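Side-chain contact in Non-sulfated chondroitin lyase E66 (Autographa californica nucleopolyhedrovirus, PDB 3VSN), which cleaves non-sulfated chondroitin as a lyase of the viral envelope and is essential for oral infectivity, perhaps by digesting the chondroitin sulfate barrier of the host midgut: residues Arg374-Asn379 with Thr505-Val510. Sequence-based numbering, arbitrary orientation.
Sequences RIINYN and TFNGVV
With CG anti to the backbone N (chi1 -161°), the side chain of Asn507 reaches out from its hairpin turn to the backbone of Arg374, while Ile376, its CG1 anti to the carbonyl carbon (chi1 -54°), brings its CD1 methyl against the same turn. The pairing illustrates how a primary amide can take the place of an antiparallel strand partner in a hydrogen-bonded pair, although 374-379 itself is no strand: it both donates to and accepts from the backbone of a single residue. Asn507 OD1 accepts from Arg374 N at 2.8 Å, on a lone pair and in the carbonyl plane. The second bond is nearly straight: Asn507 ND2 donates to Arg374 O at 2.8 Å with an N-H...O angle of 173°, and that acceptor lies in the amide plane. Two bonds to one flat group fix its rotation and tie the backbone of Arg374 to the turn. Beside this polar pair, Ile376 CD1 meets the Phe506 ring obliquely, 3.7 Å from Phe506 CZ, and also packs at 3.7 Å against Asn507 ND2. Asn507 CB lies 3.5 Å above the plane of the Phe506 ring, offset toward the rim. The motif is a two-residue beta-hairpin with a type I' turn, Asn507 and Gly508, both at positive phi, in its central positions; it links edge strand 504-506 to strand 509-513 in an antiparallel sheet. Asp487 accepts from Asn507 N, Phe506 rests on Leu477 and Arg479 of strand 472-480, and Asn370, ending strand 367-370, donates to Gly508 O; the contact thus joins the loop between strands 367-370 and 390-391 to the hairpin 504-513.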
loop_
_atom_site.group_PDB
_atom_site.type_symbol
_atom_site.label_atom_id
_atom_site.label_comp_id
_atom_site.label_asym_id
_atom_site.label_seq_id
_atom_site.Cartn_x
_atom_site.Cartn_y
_atom_site.Cartn_z
ATOM N N ARG A 374 15.187 -3.889 -9.400
ATOM C CA ARG A 374 15.412 -4.417 -8.057
ATOM C C ARG A 374 14.467 -3.723 -7.087
ATOM O O ARG A 374 14.282 -2.505 -7.165
ATOM C CB ARG A 374 16.861 -4.187 -7.609
ATOM C CG ARG A 374 17.891 -5.131 -8.212
ATOM C CD ARG A 374 19.182 -5.114 -7.395
ATOM N NE ARG A 374 20.390 -5.526 -8.128
ATOM C CZ ARG A 374 20.726 -5.145 -9.363
ATOM N NH1 ARG A 374 19.959 -4.314 -10.059
ATOM N NH2 ARG A 374 21.850 -5.590 -9.908
ATOM N N ILE A 375 13.852 -4.487 -6.190
ATOM C CA ILE A 375 13.051 -3.878 -5.134
ATOM C C ILE A 375 13.992 -3.472 -3.999
ATOM O O ILE A 375 14.370 -4.289 -3.158
ATOM C CB ILE A 375 11.905 -4.795 -4.634
ATOM C CG1 ILE A 375 10.977 -5.169 -5.801
ATOM C CG2 ILE A 375 11.117 -4.101 -3.526
ATOM C CD1 ILE A 375 9.930 -6.216 -5.475
ATOM N N ILE A 376 14.388 -2.206 -4.013
ATOM C CA ILE A 376 15.253 -1.653 -2.980
ATOM C C ILE A 376 14.357 -0.922 -1.995
ATOM O O ILE A 376 13.765 0.099 -2.344
ATOM C CB ILE A 376 16.289 -0.669 -3.569
ATOM C CG1 ILE A 376 17.079 -1.340 -4.701
ATOM C CG2 ILE A 376 17.207 -0.127 -2.473
ATOM C CD1 ILE A 376 17.902 -0.383 -5.541
ATOM N N ASN A 377 14.235 -1.454 -0.780
ATOM C CA ASN A 377 13.400 -0.814 0.234
ATOM C C ASN A 377 14.209 0.203 1.030
ATOM O O ASN A 377 15.439 0.161 1.022
ATOM C CB ASN A 377 12.754 -1.849 1.164
ATOM C CG ASN A 377 11.377 -1.422 1.655
ATOM O OD1 ASN A 377 10.939 -0.291 1.432
ATOM N ND2 ASN A 377 10.685 -2.336 2.329
ATOM N N TYR A 378 13.515 1.115 1.702
ATOM C CA TYR A 378 14.171 2.173 2.472
ATOM C C TYR A 378 14.754 1.650 3.781
ATOM O O TYR A 378 14.309 0.630 4.312
ATOM C CB TYR A 378 13.189 3.316 2.761
ATOM C CG TYR A 378 12.494 3.840 1.524
ATOM C CD1 TYR A 378 13.140 4.733 0.663
ATOM C CD2 TYR A 378 11.196 3.438 1.207
ATOM C CE1 TYR A 378 12.509 5.211 -0.476
ATOM C CE2 TYR A 378 10.557 3.910 0.069
ATOM C CZ TYR A 378 11.222 4.791 -0.768
ATOM O OH TYR A 378 10.594 5.258 -1.894
ATOM N N ASN A 379 15.769 2.350 4.279
ATOM C CA ASN A 379 16.238 2.175 5.648
ATOM C C ASN A 379 16.357 3.548 6.321
ATOM O O ASN A 379 16.049 4.569 5.699
ATOM C CB ASN A 379 17.551 1.368 5.698
ATOM C CG ASN A 379 18.683 2.027 4.926
ATOM O OD1 ASN A 379 19.066 3.159 5.209
ATOM N ND2 ASN A 379 19.238 1.308 3.960
ATOM N N THR A 505 20.723 7.205 -15.284
ATOM C CA THR A 505 19.965 5.972 -15.103
ATOM C C THR A 505 20.225 5.343 -13.735
ATOM O O THR A 505 21.371 5.276 -13.275
ATOM C CB THR A 505 20.323 4.948 -16.206
ATOM O OG1 THR A 505 20.149 5.554 -17.493
ATOM C CG2 THR A 505 19.440 3.704 -16.121
ATOM N N PHE A 506 19.156 4.897 -13.083
ATOM C CA PHE A 506 19.289 3.998 -11.942
ATOM C C PHE A 506 18.146 2.993 -11.886
ATOM O O PHE A 506 16.971 3.369 -11.989
ATOM C CB PHE A 506 19.389 4.754 -10.605
ATOM C CG PHE A 506 19.583 3.840 -9.425
ATOM C CD1 PHE A 506 20.780 3.150 -9.261
ATOM C CD2 PHE A 506 18.561 3.636 -8.500
ATOM C CE1 PHE A 506 20.965 2.286 -8.193
ATOM C CE2 PHE A 506 18.742 2.772 -7.427
ATOM C CZ PHE A 506 19.947 2.098 -7.274
ATOM N N ASN A 507 18.500 1.718 -11.727
ATOM C CA ASN A 507 17.526 0.655 -11.455
ATOM C C ASN A 507 16.351 0.653 -12.446
ATOM O O ASN A 507 15.180 0.585 -12.049
ATOM C CB ASN A 507 17.032 0.771 -9.998
ATOM C CG ASN A 507 16.392 -0.503 -9.484
ATOM O OD1 ASN A 507 16.597 -1.582 -10.037
ATOM N ND2 ASN A 507 15.615 -0.383 -8.410
ATOM N N GLY A 508 16.675 0.754 -13.734
ATOM C CA GLY A 508 15.681 0.702 -14.810
ATOM C C GLY A 508 14.834 1.952 -15.006
ATOM O O GLY A 508 13.802 1.904 -15.676
ATOM N N VAL A 509 15.268 3.068 -14.420
ATOM C CA VAL A 509 14.576 4.347 -14.553
ATOM C C VAL A 509 15.576 5.418 -14.990
ATOM O O VAL A 509 16.700 5.468 -14.488
ATOM C CB VAL A 509 13.874 4.757 -13.235
ATOM C CG1 VAL A 509 13.194 6.109 -13.376
ATOM C CG2 VAL A 509 12.848 3.706 -12.826
ATOM N N VAL A 510 15.157 6.262 -15.929
ATOM C CA VAL A 510 16.007 7.296 -16.512
ATOM C C VAL A 510 15.384 8.666 -16.250
ATOM O O VAL A 510 14.174 8.827 -16.392
ATOM C CB VAL A 510 16.167 7.075 -18.034
ATOM C CG1 VAL A 510 17.123 8.089 -18.646
ATOM C CG2 VAL A 510 16.646 5.660 -18.320
#